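Local coordinates for protein cellulase IBT99 (Metagenomes, PDB 6WBT) that probably hydrolyses 6-phospho-alpha-glucosides as a family 4 glycosyl hydrolase, using bound NAD and a manganese ion, at residues R45-E55 against E295-R306; I168-A179 against V320-V328. All coordinates share one frame; numbering follows the deposited sequence.

In the fold
Both contacts join the Rossmann-like NAD-binding part of the chain to helices of the family 4 C-terminal region, and both touch NAD, yet they share no helix or strand. Contact 1 lies nearer the surface, its centre about 23 Å from that of the chain; it packs helix 43-60 on helix 296-306, with an apolar middle and charged groups at its margins. Contact 2 is buried, its centre about 9 Å from that of the chain. There helix 321-334 covers strand 167-170 and the start of helix 173-184; mostly apolar side chains meet, with Asp-172 against His-321 by the ligands. Contact 1 reaches a phosphate of the dinucleotide, contact 2 the nicotinamide, the manganese and the sugar ring of glucose 6-phosphate.

Contact 1 of 2, residues R45-E55 against E295-R306; sequences RQNKVALIVKE and EKRIFKAAEDIR. With NAD (nicotinamide-adenine-dinucleotide), chain G.
Glu-295 offers a single oxygen, OE1, to two nitrogens of Arg-45: NH2 at 2.9 Å and NH1 at 3.0 Å. They grip it end-on in a salt bridge, both from the same face of the carboxylate, whose plane is turned 63° from the guanidinium. The arginine gets there extended from CG to NE, with CG anti to the backbone N (chi1 179°). Ile-298 CG1 meets Ile-52 CD1 at 3.6 Å. Phe-299 stands nearly upright on the guanidinium, presenting its CZ edge to one face of Arg-45 while CE1 meets Val-49 CG2 at 4.0 Å. Ala-301 follows, and with Ile-298, Ala-302 and Ile-305 forms the hole that takes Ile-52 as a knob. At Ala-302 the small CB lies 3.9 Å from Lys-48 CB, where the helix axes, 70° apart in direction, approach to 8.5 Å. Farther along, Ile-305 CD1 is 3.8 Å from Glu-55 CB, and the CG of Arg-306 lies 3.6 Å from Leu-51 CD1. Arg-45 NE donates to Gly-13 O, and NH2 makes a weak bond to NAD O2A; Glu-295 thus probably helps orient a guanidinium that meets the cofactor's pyrophosphate.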
loop_
_atom_site.group_PDB
_atom_site.type_symbol
_atom_site.label_atom_id
_atom_site.label_comp_id
_atom_site.label_asym_id
_atom_site.label_seq_id
_atom_site.Cartn_x
_atom_site.Cartn_y
_atom_site.Cartn_z
ATOM N N ARG A 45 -11.337 48.461 -9.555
ATOM C CA ARG A 45 -12.201 47.703 -8.655
ATOM C C ARG A 45 -11.650 47.696 -7.236
ATOM O O ARG A 45 -12.413 47.780 -6.267
ATOM C CB ARG A 45 -12.375 46.273 -9.168
ATOM C CG ARG A 45 -13.254 45.401 -8.281
ATOM C CD ARG A 45 -13.287 43.961 -8.768
ATOM N NE ARG A 45 -14.101 43.113 -7.901
ATOM C CZ ARG A 45 -15.387 42.849 -8.108
ATOM N NH1 ARG A 45 -16.013 43.363 -9.157
ATOM N NH2 ARG A 45 -16.048 42.067 -7.265
ATOM N N GLN A 46 -10.327 47.598 -7.092
ATOM C CA GLN A 46 -9.731 47.571 -5.761
ATOM C C GLN A 46 -9.826 48.930 -5.079
ATOM O O GLN A 46 -10.010 49.006 -3.859
ATOM C CB GLN A 46 -8.274 47.117 -5.849
ATOM C CG GLN A 46 -7.527 47.195 -4.530
ATOM C CD GLN A 46 -6.168 46.540 -4.593
ATOM O OE1 GLN A 46 -5.941 45.503 -3.973
ATOM N NE2 GLN A 46 -5.253 47.139 -5.346
ATOM N N ASN A 47 -9.708 50.016 -5.848
ATOM C CA ASN A 47 -9.776 51.347 -5.253
ATOM C C ASN A 47 -11.155 51.639 -4.675
ATOM O O ASN A 47 -11.267 52.378 -3.691
ATOM C CB ASN A 47 -9.393 52.409 -6.283
ATOM C CG ASN A 47 -7.921 52.366 -6.644
ATOM O OD1 ASN A 47 -7.553 52.466 -7.815
ATOM N ND2 ASN A 47 -7.068 52.213 -5.638
ATOM N N LYS A 48 -12.211 51.072 -5.264
ATOM C CA LYS A 48 -13.549 51.261 -4.712
ATOM C C LYS A 48 -13.724 50.471 -3.421
ATOM O O LYS A 48 -14.312 50.972 -2.455
ATOM C CB LYS A 48 -14.603 50.853 -5.740
ATOM C CG LYS A 48 -14.532 51.630 -7.043
ATOM C CD LYS A 48 -15.517 51.082 -8.062
ATOM C CE LYS A 48 -15.372 51.784 -9.401
ATOM N NZ LYS A 48 -16.262 51.189 -10.435
ATOM N N VAL A 49 -13.224 49.234 -3.387
ATOM C CA VAL A 49 -13.288 48.444 -2.162
ATOM C C VAL A 49 -12.377 49.039 -1.095
ATOM O O VAL A 49 -12.690 48.981 0.100
ATOM C CB VAL A 49 -12.936 46.974 -2.455
ATOM C CG1 VAL A 49 -13.098 46.124 -1.203
ATOM C CG2 VAL A 49 -13.805 46.436 -3.582
ATOM N N ALA A 50 -11.248 49.625 -1.503
ATOM C CA ALA A 50 -10.353 50.259 -0.540
ATOM C C ALA A 50 -11.030 51.418 0.178
ATOM O O ALA A 50 -10.679 51.727 1.322
ATOM C CB ALA A 50 -9.080 50.739 -1.239
ATOM N N LEU A 51 -11.996 52.070 -0.475
ATOM C CA LEU A 51 -12.759 53.121 0.189
ATOM C C LEU A 51 -13.521 52.572 1.388
ATOM O O LEU A 51 -13.613 53.228 2.431
ATOM C CB LEU A 51 -13.722 53.775 -0.802
ATOM C CG LEU A 51 -13.093 54.482 -2.002
ATOM C CD1 LEU A 51 -14.131 54.704 -3.088
ATOM C CD2 LEU A 51 -12.467 55.801 -1.579
ATOM N N ILE A 52 -14.073 51.365 1.256
ATOM C CA ILE A 52 -14.783 50.748 2.372
ATOM C C ILE A 52 -13.799 50.260 3.424
ATOM O O ILE A 52 -14.055 50.364 4.629
ATOM C CB ILE A 52 -15.681 49.607 1.866
ATOM C CG1 ILE A 52 -16.455 50.053 0.627
ATOM C CG2 ILE A 52 -16.643 49.162 2.956
ATOM C CD1 ILE A 52 -17.290 48.960 0.023
ATOM N N VAL A 53 -12.657 49.719 2.988
ATOM C CA VAL A 53 -11.647 49.245 3.931
ATOM C C VAL A 53 -11.133 50.398 4.784
ATOM O O VAL A 53 -10.919 50.247 5.993
ATOM C CB VAL A 53 -10.503 48.539 3.179
ATOM C CG1 VAL A 53 -9.435 48.067 4.154
ATOM C CG2 VAL A 53 -11.043 47.368 2.372
ATOM N N LYS A 54 -10.936 51.568 4.172
ATOM C CA LYS A 54 -10.555 52.747 4.943
ATOM C C LYS A 54 -11.654 53.140 5.921
ATOM O O LYS A 54 -11.370 53.565 7.048
ATOM C CB LYS A 54 -10.230 53.909 4.003
ATOM C CG LYS A 54 -8.989 53.693 3.155
ATOM C CD LYS A 54 -8.868 54.746 2.068
ATOM C CE LYS A 54 -7.686 54.462 1.157
ATOM N NZ LYS A 54 -7.607 55.430 0.028
ATOM N N GLU A 55 -12.916 53.002 5.510
ATOM C CA GLU A 55 -14.024 53.301 6.411
ATOM C C GLU A 55 -14.123 52.272 7.530
ATOM O O GLU A 55 -14.508 52.617 8.654
ATOM C CB GLU A 55 -15.334 53.365 5.625
ATOM C CG GLU A 55 -16.388 54.276 6.235
ATOM C CD GLU A 55 -16.004 55.743 6.161
ATOM O OE1 GLU A 55 -16.424 56.515 7.048
ATOM O OE2 GLU A 55 -15.279 56.121 5.217
ATOM N N GLU A 295 -22.261 41.833 -4.807
ATOM C CA GLU A 295 -21.412 42.750 -5.562
ATOM C C GLU A 295 -22.087 44.105 -5.749
ATOM O O GLU A 295 -21.419 45.145 -5.735
ATOM C CB GLU A 295 -21.045 42.134 -6.913
ATOM C CG GLU A 295 -20.445 43.115 -7.911
ATOM C CD GLU A 295 -19.666 42.428 -9.015
ATOM O OE1 GLU A 295 -18.569 41.905 -8.730
ATOM O OE2 GLU A 295 -20.151 42.407 -10.165
ATOM N N LYS A 296 -23.410 44.112 -5.919
ATOM C CA LYS A 296 -24.125 45.375 -6.077
ATOM C C LYS A 296 -24.067 46.209 -4.803
ATOM O O LYS A 296 -23.857 47.428 -4.862
ATOM C CB LYS A 296 -25.575 45.105 -6.478
ATOM C CG LYS A 296 -26.498 46.301 -6.320
ATOM C CD LYS A 296 -27.933 45.938 -6.659
ATOM C CE LYS A 296 -28.889 47.059 -6.283
ATOM N NZ LYS A 296 -30.300 46.720 -6.618
ATOM N N ARG A 297 -24.239 45.576 -3.643
ATOM C CA ARG A 297 -24.272 46.302 -2.382
ATOM C C ARG A 297 -22.895 46.718 -1.884
ATOM O O ARG A 297 -22.813 47.452 -0.893
ATOM C CB ARG A 297 -24.965 45.463 -1.303
ATOM C CG ARG A 297 -26.447 45.233 -1.545
ATOM C CD ARG A 297 -27.100 44.580 -0.337
ATOM N NE ARG A 297 -26.441 43.333 0.038
ATOM C CZ ARG A 297 -26.785 42.137 -0.428
ATOM N NH1 ARG A 297 -27.786 42.022 -1.289
ATOM N NH2 ARG A 297 -26.128 41.055 -0.032
ATOM N N ILE A 298 -21.816 46.277 -2.530
ATOM C CA ILE A 298 -20.478 46.637 -2.073
ATOM C C ILE A 298 -19.930 47.758 -2.946
ATOM O O ILE A 298 -19.071 48.535 -2.512
ATOM C CB ILE A 298 -19.538 45.417 -2.056
ATOM C CG1 ILE A 298 -18.304 45.717 -1.202
ATOM C CG2 ILE A 298 -19.126 45.021 -3.467
ATOM C CD1 ILE A 298 -17.650 44.494 -0.619
ATOM N N PHE A 299 -20.423 47.862 -4.179
ATOM C CA PHE A 299 -20.095 49.003 -5.021
ATOM C C PHE A 299 -21.061 50.160 -4.826
ATOM O O PHE A 299 -20.732 51.297 -5.184
ATOM C CB PHE A 299 -20.063 48.585 -6.494
ATOM C CG PHE A 299 -18.916 47.677 -6.837
ATOM C CD1 PHE A 299 -17.765 47.676 -6.066
ATOM C CD2 PHE A 299 -18.988 46.824 -7.926
ATOM C CE1 PHE A 299 -16.706 46.844 -6.374
ATOM C CE2 PHE A 299 -17.932 45.988 -8.240
ATOM C CZ PHE A 299 -16.789 45.998 -7.462
ATOM N N LYS A 300 -22.243 49.891 -4.268
ATOM C CA LYS A 300 -23.127 50.967 -3.831
ATOM C C LYS A 300 -22.547 51.686 -2.620
ATOM O O LYS A 300 -22.589 52.920 -2.544
ATOM C CB LYS A 300 -24.515 50.399 -3.523
ATOM C CG LYS A 300 -25.442 51.309 -2.721
ATOM C CD LYS A 300 -25.381 51.005 -1.225
ATOM C CE LYS A 300 -25.407 49.511 -0.956
ATOM N NZ LYS A 300 -25.038 49.202 0.453
ATOM N N ALA A 301 -22.004 50.929 -1.663
ATOM C CA ALA A 301 -21.406 51.540 -0.482
ATOM C C ALA A 301 -20.169 52.354 -0.836
ATOM O O ALA A 301 -19.849 53.326 -0.142
ATOM C CB ALA A 301 -21.061 50.466 0.549
ATOM N N ALA A 302 -19.463 51.976 -1.905
ATOM C CA ALA A 302 -18.329 52.776 -2.355
ATOM C C ALA A 302 -18.787 54.134 -2.871
ATOM O O ALA A 302 -18.172 55.162 -2.564
ATOM C CB ALA A 302 -17.551 52.023 -3.436
ATOM N N GLU A 303 -19.873 54.158 -3.647
ATOM C CA GLU A 303 -20.404 55.428 -4.131
ATOM C C GLU A 303 -21.021 56.243 -3.001
ATOM O O GLU A 303 -20.936 57.476 -3.012
ATOM C CB GLU A 303 -21.432 55.179 -5.237
ATOM C CG GLU A 303 -21.975 56.441 -5.899
ATOM C CD GLU A 303 -20.901 57.245 -6.611
ATOM O OE1 GLU A 303 -21.046 58.482 -6.703
ATOM O OE2 GLU A 303 -19.913 56.641 -7.080
ATOM N N ASP A 304 -21.637 55.579 -2.020
ATOM C CA ASP A 304 -22.182 56.297 -0.871
ATOM C C ASP A 304 -21.075 56.949 -0.051
ATOM O O ASP A 304 -21.262 58.042 0.494
ATOM C CB ASP A 304 -23.009 55.354 0.001
ATOM C CG ASP A 304 -24.356 55.024 -0.608
ATOM O OD1 ASP A 304 -24.818 55.789 -1.480
ATOM O OD2 ASP A 304 -24.957 54.008 -0.206
ATOM N N ILE A 305 -19.919 56.289 0.054
ATOM C CA ILE A 305 -18.784 56.886 0.752
ATOM C C ILE A 305 -18.304 58.128 0.012
ATOM O O ILE A 305 -18.048 59.175 0.617
ATOM C CB ILE A 305 -17.651 55.857 0.921
ATOM C CG1 ILE A 305 -18.000 54.847 2.013
ATOM C CG2 ILE A 305 -16.334 56.554 1.235
ATOM C CD1 ILE A 305 -16.950 53.779 2.215
ATOM N N ARG A 306 -18.185 58.031 -1.313
ATOM C CA ARG A 306 -17.738 59.165 -2.110
ATOM C C ARG A 306 -18.784 60.268 -2.201
ATOM O O ARG A 306 -18.454 61.374 -2.643
ATOM C CB ARG A 306 -17.339 58.695 -3.512
ATOM C CG ARG A 306 -16.233 57.651 -3.505
ATOM C CD ARG A 306 -15.379 57.701 -4.764
ATOM N NE ARG A 306 -15.910 56.876 -5.845
ATOM C CZ ARG A 306 -15.200 56.495 -6.903
ATOM N NH1 ARG A 306 -15.754 55.744 -7.846
ATOM N NH2 ARG A 306 -13.930 56.860 -7.014
HETATM P PA NAD G . -14.855 38.957 -6.546
HETATM O O1A NAD G . -14.961 38.614 -7.994
HETATM O O2A NAD G . -15.872 39.886 -5.969
HETATM O O5B NAD G . -13.382 39.528 -6.255
HETATM C C5B NAD G . -12.222 38.730 -6.619
HETATM C C4B NAD G . -11.018 39.632 -6.749
HETATM O O4B NAD G . -9.866 38.854 -7.173
HETATM C C3B NAD G . -11.139 40.777 -7.769
HETATM O O3B NAD G . -10.724 41.997 -7.168
HETATM C C2B NAD G . -10.156 40.363 -8.869
HETATM O O2B NAD G . -9.665 41.439 -9.640
HETATM C C1B NAD G . -9.098 39.663 -8.030
HETATM N N9A NAD G . -8.183 38.824 -8.796
HETATM C C8A NAD G . -8.490 38.064 -9.896
HETATM N N7A NAD G . -7.463 37.417 -10.387
HETATM C C5A NAD G . -6.405 37.780 -9.568
HETATM C C6A NAD G . -5.041 37.429 -9.575
HETATM N N6A NAD G . -4.495 36.607 -10.466
HETATM N N1A NAD G . -4.252 37.972 -8.618
HETATM C C2A NAD G . -4.808 38.801 -7.726
HETATM N N3A NAD G . -6.073 39.200 -7.623
HETATM C C4A NAD G . -6.834 38.650 -8.583
HETATM O O3 NAD G . -14.858 37.602 -5.689
HETATM P PN NAD G . -15.605 37.182 -4.332
HETATM O O1N NAD G . -15.325 38.210 -3.287
HETATM O O2N NAD G . -17.027 36.852 -4.644
HETATM O O5D NAD G . -14.813 35.835 -3.978
HETATM C C5D NAD G . -13.368 35.904 -3.893
HETATM C C4D NAD G . -12.807 34.506 -3.817
HETATM O O4D NAD G . -13.128 33.937 -2.527
HETATM C C3D NAD G . -13.363 33.508 -4.843
HETATM O O3D NAD G . -12.297 32.751 -5.401
HETATM C C2D NAD G . -14.259 32.637 -3.957
HETATM O O2D NAD G . -14.585 31.370 -4.505
HETATM C C1D NAD G . -13.402 32.557 -2.700
HETATM N N1N NAD G . -14.166 32.065 -1.519
HETATM C C2N NAD G . -13.948 30.798 -1.048
HETATM C C3N NAD G . -14.668 30.312 0.033
HETATM C C7N NAD G . -14.339 28.930 0.536
HETATM O O7N NAD G . -15.239 28.217 0.974
HETATM N N7N NAD G . -13.068 28.553 0.516
HETATM C C4N NAD G . -15.640 31.119 0.614
HETATM C C5N NAD G . -15.824 32.405 0.154
HETATM C C6N NAD G . -15.077 32.860 -0.910
#

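Contact 2 of 2, residues I168-A179 against V320-V328; sequences INICDMPVEIEA and VHGKFIVKV. With MN (manganese (II) ion), chain E; NAD (nicotinamide-adenine-dinucleotide), chain G; G6P (6-O-phosphono-alpha-D-glucopyranose), chain F.
Ile-168 sets CD1 3.6 Å from Val-328 CG1. Ile-170 holds CG1 between the backbone N and the carbonyl carbon (chi1 58°), which carries CD1 onto both Phe-324 CE2, 3.5 Å away, and Ile-325 CG1 at 3.8 Å. Cys-171 turns its side chain away from helix 321-328: SG binds the manganese at 2.4 Å, beside His-201, and accepts from Met-173 N to cap the next helix. This is the strand-to-helix turn at the carboxyl end of a parallel Rossmann strand, where metal, nicotinamide and sugar meet. Asp-172 accepts a hydrogen bond from O1 of the glucose 6-phosphate on OD1, while OD2 lies at the edge of the His-321 ring, 3.3 Å from CD2. Val-175 sets CG2 squarely over the face of Phe-324, 3.9 Å from the ring centroid, a CH-pi contact. With only an alanine at Phe-324, Ile-170 and Val-175 would probably face a gap and the methyl lose its aromatic partner. Val-320 CG2 meets both Glu-176 OE2 and Ala-179 CB.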
loop_
_atom_site.group_PDB
_atom_site.type_symbol
_atom_site.label_atom_id
_atom_site.label_comp_id
_atom_site.label_asym_id
_atom_site.label_seq_id
_atom_site.Cartn_x
_atom_site.Cartn_y
_atom_site.Cartn_z
ATOM N N ILE A 168 -1.331 27.039 3.080
ATOM C CA ILE A 168 -2.349 26.237 3.748
ATOM C C ILE A 168 -3.696 26.571 3.122
ATOM O O ILE A 168 -4.154 27.719 3.193
ATOM C CB ILE A 168 -2.373 26.473 5.268
ATOM C CG1 ILE A 168 -3.669 25.929 5.876
ATOM C CG2 ILE A 168 -2.170 27.948 5.598
ATOM C CD1 ILE A 168 -3.750 26.079 7.377
ATOM N N ASN A 169 -4.326 25.576 2.506
ATOM C CA ASN A 169 -5.610 25.743 1.840
ATOM C C ASN A 169 -6.731 25.338 2.787
ATOM O O ASN A 169 -6.713 24.232 3.338
ATOM C CB ASN A 169 -5.666 24.913 0.558
ATOM C CG ASN A 169 -4.488 25.180 -0.361
ATOM O OD1 ASN A 169 -4.522 26.096 -1.182
ATOM N ND2 ASN A 169 -3.438 24.378 -0.224
ATOM N N ILE A 170 -7.703 26.230 2.970
ATOM C CA ILE A 170 -8.796 26.029 3.908
ATOM C C ILE A 170 -10.119 26.289 3.195
ATOM O O ILE A 170 -10.159 26.661 2.023
ATOM C CB ILE A 170 -8.663 26.924 5.158
ATOM C CG1 ILE A 170 -8.621 28.399 4.754
ATOM C CG2 ILE A 170 -7.426 26.546 5.958
ATOM C CD1 ILE A 170 -8.594 29.352 5.928
ATOM N N CYS A 171 -11.212 26.090 3.929
ATOM C CA CYS A 171 -12.556 26.292 3.408
ATOM C C CYS A 171 -13.497 26.539 4.578
ATOM O O CYS A 171 -13.326 25.964 5.655
ATOM C CB CYS A 171 -13.028 25.084 2.591
ATOM S SG CYS A 171 -14.750 25.165 2.053
ATOM N N ASP A 172 -14.491 27.397 4.355
ATOM C CA ASP A 172 -15.436 27.770 5.400
ATOM C C ASP A 172 -16.775 27.051 5.288
ATOM O O ASP A 172 -17.645 27.262 6.137
ATOM C CB ASP A 172 -15.665 29.287 5.393
ATOM C CG ASP A 172 -16.544 29.743 4.243
ATOM O OD1 ASP A 172 -16.464 29.143 3.153
ATOM O OD2 ASP A 172 -17.319 30.703 4.431
HETATM N N MSE A 173 -16.964 26.217 4.269
HETATM C CA MSE A 173 -18.215 25.475 4.118
HETATM C C MSE A 173 -18.462 24.494 5.275
HETATM O O MSE A 173 -19.582 24.426 5.782
HETATM C CB MSE A 173 -18.249 24.735 2.776
HETATM C CG MSE A 173 -19.587 24.084 2.452
HETATM SE SE MSE A 173 -21.006 25.384 2.121
HETATM C CE MSE A 173 -22.046 25.127 3.747
ATOM N N PRO A 174 -17.443 23.729 5.699
ATOM C CA PRO A 174 -17.636 22.921 6.915
ATOM C C PRO A 174 -17.883 23.768 8.151
ATOM O O PRO A 174 -18.679 23.380 9.014
ATOM C CB PRO A 174 -16.328 22.121 7.016
ATOM C CG PRO A 174 -15.799 22.088 5.630
ATOM C CD PRO A 174 -16.147 23.424 5.062
ATOM N N VAL A 175 -17.225 24.925 8.253
ATOM C CA VAL A 175 -17.429 25.795 9.408
ATOM C C VAL A 175 -18.831 26.391 9.387
ATOM O O VAL A 175 -19.454 26.583 10.438
ATOM C CB VAL A 175 -16.346 26.889 9.448
ATOM C CG1 VAL A 175 -16.404 27.646 10.769
ATOM C CG2 VAL A 175 -14.969 26.283 9.232
ATOM N N GLU A 176 -19.351 26.694 8.195
ATOM C CA GLU A 176 -20.718 27.197 8.091
ATOM C C GLU A 176 -21.730 26.120 8.458
ATOM O O GLU A 176 -22.775 26.418 9.049
ATOM C CB GLU A 176 -20.977 27.725 6.680
ATOM C CG GLU A 176 -20.369 29.090 6.411
ATOM C CD GLU A 176 -21.214 30.223 6.959
ATOM O OE1 GLU A 176 -21.886 30.903 6.157
ATOM O OE2 GLU A 176 -21.214 30.430 8.191
ATOM N N ILE A 177 -21.444 24.864 8.108
ATOM C CA ILE A 177 -22.301 23.766 8.542
ATOM C C ILE A 177 -22.232 23.611 10.055
ATOM O O ILE A 177 -23.245 23.339 10.714
ATOM C CB ILE A 177 -21.911 22.464 7.818
ATOM C CG1 ILE A 177 -22.173 22.584 6.316
ATOM C CG2 ILE A 177 -22.679 21.280 8.386
ATOM C CD1 ILE A 177 -21.769 21.358 5.526
ATOM N N GLU A 178 -21.042 23.795 10.634
ATOM C CA GLU A 178 -20.906 23.735 12.085
ATOM C C GLU A 178 -21.660 24.869 12.768
ATOM O O GLU A 178 -22.088 24.721 13.918
ATOM C CB GLU A 178 -19.427 23.765 12.475
ATOM C CG GLU A 178 -18.669 22.501 12.102
ATOM C CD GLU A 178 -17.197 22.573 12.452
ATOM O OE1 GLU A 178 -16.620 23.678 12.389
ATOM O OE2 GLU A 178 -16.618 21.521 12.795
ATOM N N ALA A 179 -21.829 26.002 12.082
ATOM C CA ALA A 179 -22.636 27.082 12.636
ATOM C C ALA A 179 -24.105 26.684 12.712
ATOM O O ALA A 179 -24.804 27.044 13.666
ATOM C CB ALA A 179 -22.465 28.350 11.800
ATOM N N VAL A 320 -19.027 33.263 9.288
ATOM C CA VAL A 320 -17.868 32.772 10.024
ATOM C C VAL A 320 -16.678 32.773 9.075
ATOM O O VAL A 320 -15.639 32.162 9.350
ATOM C CB VAL A 320 -18.122 31.370 10.606
ATOM C CG1 VAL A 320 -17.247 31.130 11.829
ATOM C CG2 VAL A 320 -19.592 31.203 10.952
ATOM N N HIS A 321 -16.834 33.465 7.947
ATOM C CA HIS A 321 -15.783 33.503 6.938
ATOM C C HIS A 321 -14.522 34.162 7.485
ATOM O O HIS A 321 -13.440 33.568 7.477
ATOM C CB HIS A 321 -16.291 34.238 5.698
ATOM C CG HIS A 321 -15.379 34.126 4.519
ATOM N ND1 HIS A 321 -14.660 35.196 4.030
ATOM C CD2 HIS A 321 -15.066 33.069 3.733
ATOM C CE1 HIS A 321 -13.948 34.802 2.989
ATOM N NE2 HIS A 321 -14.171 33.516 2.793
ATOM N N GLY A 322 -14.647 35.397 7.974
ATOM C CA GLY A 322 -13.485 36.097 8.488
ATOM C C GLY A 322 -12.979 35.551 9.807
ATOM O O GLY A 322 -11.775 35.589 10.075
ATOM N N LYS A 323 -13.880 35.035 10.647
ATOM C CA LYS A 323 -13.463 34.521 11.949
ATOM C C LYS A 323 -12.585 33.284 11.807
ATOM O O LYS A 323 -11.639 33.095 12.582
ATOM C CB LYS A 323 -14.686 34.207 12.811
ATOM C CG LYS A 323 -15.434 35.429 13.314
ATOM C CD LYS A 323 -16.639 35.024 14.150
ATOM C CE LYS A 323 -17.335 36.233 14.755
ATOM N NZ LYS A 323 -18.547 35.839 15.528
ATOM N N PHE A 324 -12.879 32.431 10.825
ATOM C CA PHE A 324 -12.135 31.185 10.667
ATOM C C PHE A 324 -10.764 31.418 10.041
ATOM O O PHE A 324 -9.786 30.768 10.428
ATOM C CB PHE A 324 -12.951 30.199 9.831
ATOM C CG PHE A 324 -12.160 29.028 9.327
ATOM C CD1 PHE A 324 -11.561 28.147 10.211
ATOM C CD2 PHE A 324 -12.029 28.799 7.968
ATOM C CE1 PHE A 324 -10.835 27.067 9.748
ATOM C CE2 PHE A 324 -11.308 27.720 7.499
ATOM C CZ PHE A 324 -10.709 26.853 8.391
ATOM N N ILE A 325 -10.671 32.339 9.081
ATOM C CA ILE A 325 -9.401 32.578 8.403
ATOM C C ILE A 325 -8.422 33.291 9.329
ATOM O O ILE A 325 -7.222 32.988 9.339
ATOM C CB ILE A 325 -9.637 33.368 7.104
ATOM C CG1 ILE A 325 -10.600 32.603 6.196
ATOM C CG2 ILE A 325 -8.320 33.633 6.391
ATOM C CD1 ILE A 325 -11.242 33.455 5.131
ATOM N N VAL A 326 -8.914 34.245 10.122
ATOM C CA VAL A 326 -8.045 34.956 11.054
ATOM C C VAL A 326 -7.530 34.013 12.135
ATOM O O VAL A 326 -6.383 34.128 12.583
ATOM C CB VAL A 326 -8.786 36.167 11.652
ATOM C CG1 VAL A 326 -7.975 36.797 12.773
ATOM C CG2 VAL A 326 -9.072 37.193 10.567
ATOM N N LYS A 327 -8.358 33.054 12.558
ATOM C CA LYS A 327 -7.925 32.091 13.566
ATOM C C LYS A 327 -6.768 31.234 13.067
ATOM O O LYS A 327 -5.895 30.850 13.854
ATOM C CB LYS A 327 -9.106 31.211 13.987
ATOM C CG LYS A 327 -8.758 30.124 14.992
ATOM C CD LYS A 327 -8.111 30.705 16.240
ATOM C CE LYS A 327 -7.651 29.606 17.184
ATOM N NZ LYS A 327 -6.863 30.144 18.327
ATOM N N VAL A 328 -6.735 30.934 11.767
ATOM C CA VAL A 328 -5.648 30.131 11.215
ATOM C C VAL A 328 -4.338 30.915 11.240
ATOM O O VAL A 328 -3.311 30.419 11.717
ATOM C CB VAL A 328 -6.000 29.657 9.793
ATOM C CG1 VAL A 328 -4.776 29.077 9.113
ATOM C CG2 VAL A 328 -7.123 28.626 9.842
HETATM MN MN MN E . -15.300 26.259 -0.039
HETATM P PA NAD G . -14.855 38.957 -6.546
HETATM O O1A NAD G . -14.961 38.614 -7.994
HETATM O O2A NAD G . -15.872 39.886 -5.969
HETATM O O5B NAD G . -13.382 39.528 -6.255
HETATM C C5B NAD G . -12.222 38.730 -6.619
HETATM C C4B NAD G . -11.018 39.632 -6.749
HETATM O O4B NAD G . -9.866 38.854 -7.173
HETATM C C3B NAD G . -11.139 40.777 -7.769
HETATM O O3B NAD G . -10.724 41.997 -7.168
HETATM C C2B NAD G . -10.156 40.363 -8.869
HETATM O O2B NAD G . -9.665 41.439 -9.640
HETATM C C1B NAD G . -9.098 39.663 -8.030
HETATM N N9A NAD G . -8.183 38.824 -8.796
HETATM C C8A NAD G . -8.490 38.064 -9.896
HETATM N N7A NAD G . -7.463 37.417 -10.387
HETATM C C5A NAD G . -6.405 37.780 -9.568
HETATM C C6A NAD G . -5.041 37.429 -9.575
HETATM N N6A NAD G . -4.495 36.607 -10.466
HETATM N N1A NAD G . -4.252 37.972 -8.618
HETATM C C2A NAD G . -4.808 38.801 -7.726
HETATM N N3A NAD G . -6.073 39.200 -7.623
HETATM C C4A NAD G . -6.834 38.650 -8.583
HETATM O O3 NAD G . -14.858 37.602 -5.689
HETATM P PN NAD G . -15.605 37.182 -4.332
HETATM O O1N NAD G . -15.325 38.210 -3.287
HETATM O O2N NAD G . -17.027 36.852 -4.644
HETATM O O5D NAD G . -14.813 35.835 -3.978
HETATM C C5D NAD G . -13.368 35.904 -3.893
HETATM C C4D NAD G . -12.807 34.506 -3.817
HETATM O O4D NAD G . -13.128 33.937 -2.527
HETATM C C3D NAD G . -13.363 33.508 -4.843
HETATM O O3D NAD G . -12.297 32.751 -5.401
HETATM C C2D NAD G . -14.259 32.637 -3.957
HETATM O O2D NAD G . -14.585 31.370 -4.505
HETATM C C1D NAD G . -13.402 32.557 -2.700
HETATM N N1N NAD G . -14.166 32.065 -1.519
HETATM C C2N NAD G . -13.948 30.798 -1.048
HETATM C C3N NAD G . -14.668 30.312 0.033
HETATM C C7N NAD G . -14.339 28.930 0.536
HETATM O O7N NAD G . -15.239 28.217 0.974
HETATM N N7N NAD G . -13.068 28.553 0.516
HETATM C C4N NAD G . -15.640 31.119 0.614
HETATM C C5N NAD G . -15.824 32.405 0.154
HETATM C C6N NAD G . -15.077 32.860 -0.910
HETATM C C1 G6P F . -19.349 28.830 1.085
HETATM C C2 G6P F . -18.539 27.942 0.143
HETATM C C3 G6P F . -17.953 28.752 -1.006
HETATM C C4 G6P F . -19.037 29.588 -1.676
HETATM C C5 G6P F . -19.747 30.427 -0.621
HETATM C C6 G6P F . -20.820 31.334 -1.218
HETATM O O1 G6P F . -18.473 29.753 1.741
HETATM O O2 G6P F . -17.479 27.314 0.872
HETATM O O3 G6P F . -17.362 27.868 -1.964
HETATM O O4 G6P F . -18.451 30.441 -2.665
HETATM O O5 G6P F . -20.333 29.556 0.347
HETATM O O6 G6P F . -20.806 31.274 -2.643
HETATM P P G6P F . -21.606 32.380 -3.495
HETATM O O1P G6P F . -22.225 31.598 -4.627
HETATM O O2P G6P F . -20.545 33.372 -3.909
HETATM O O3P G6P F . -22.607 32.932 -2.508
#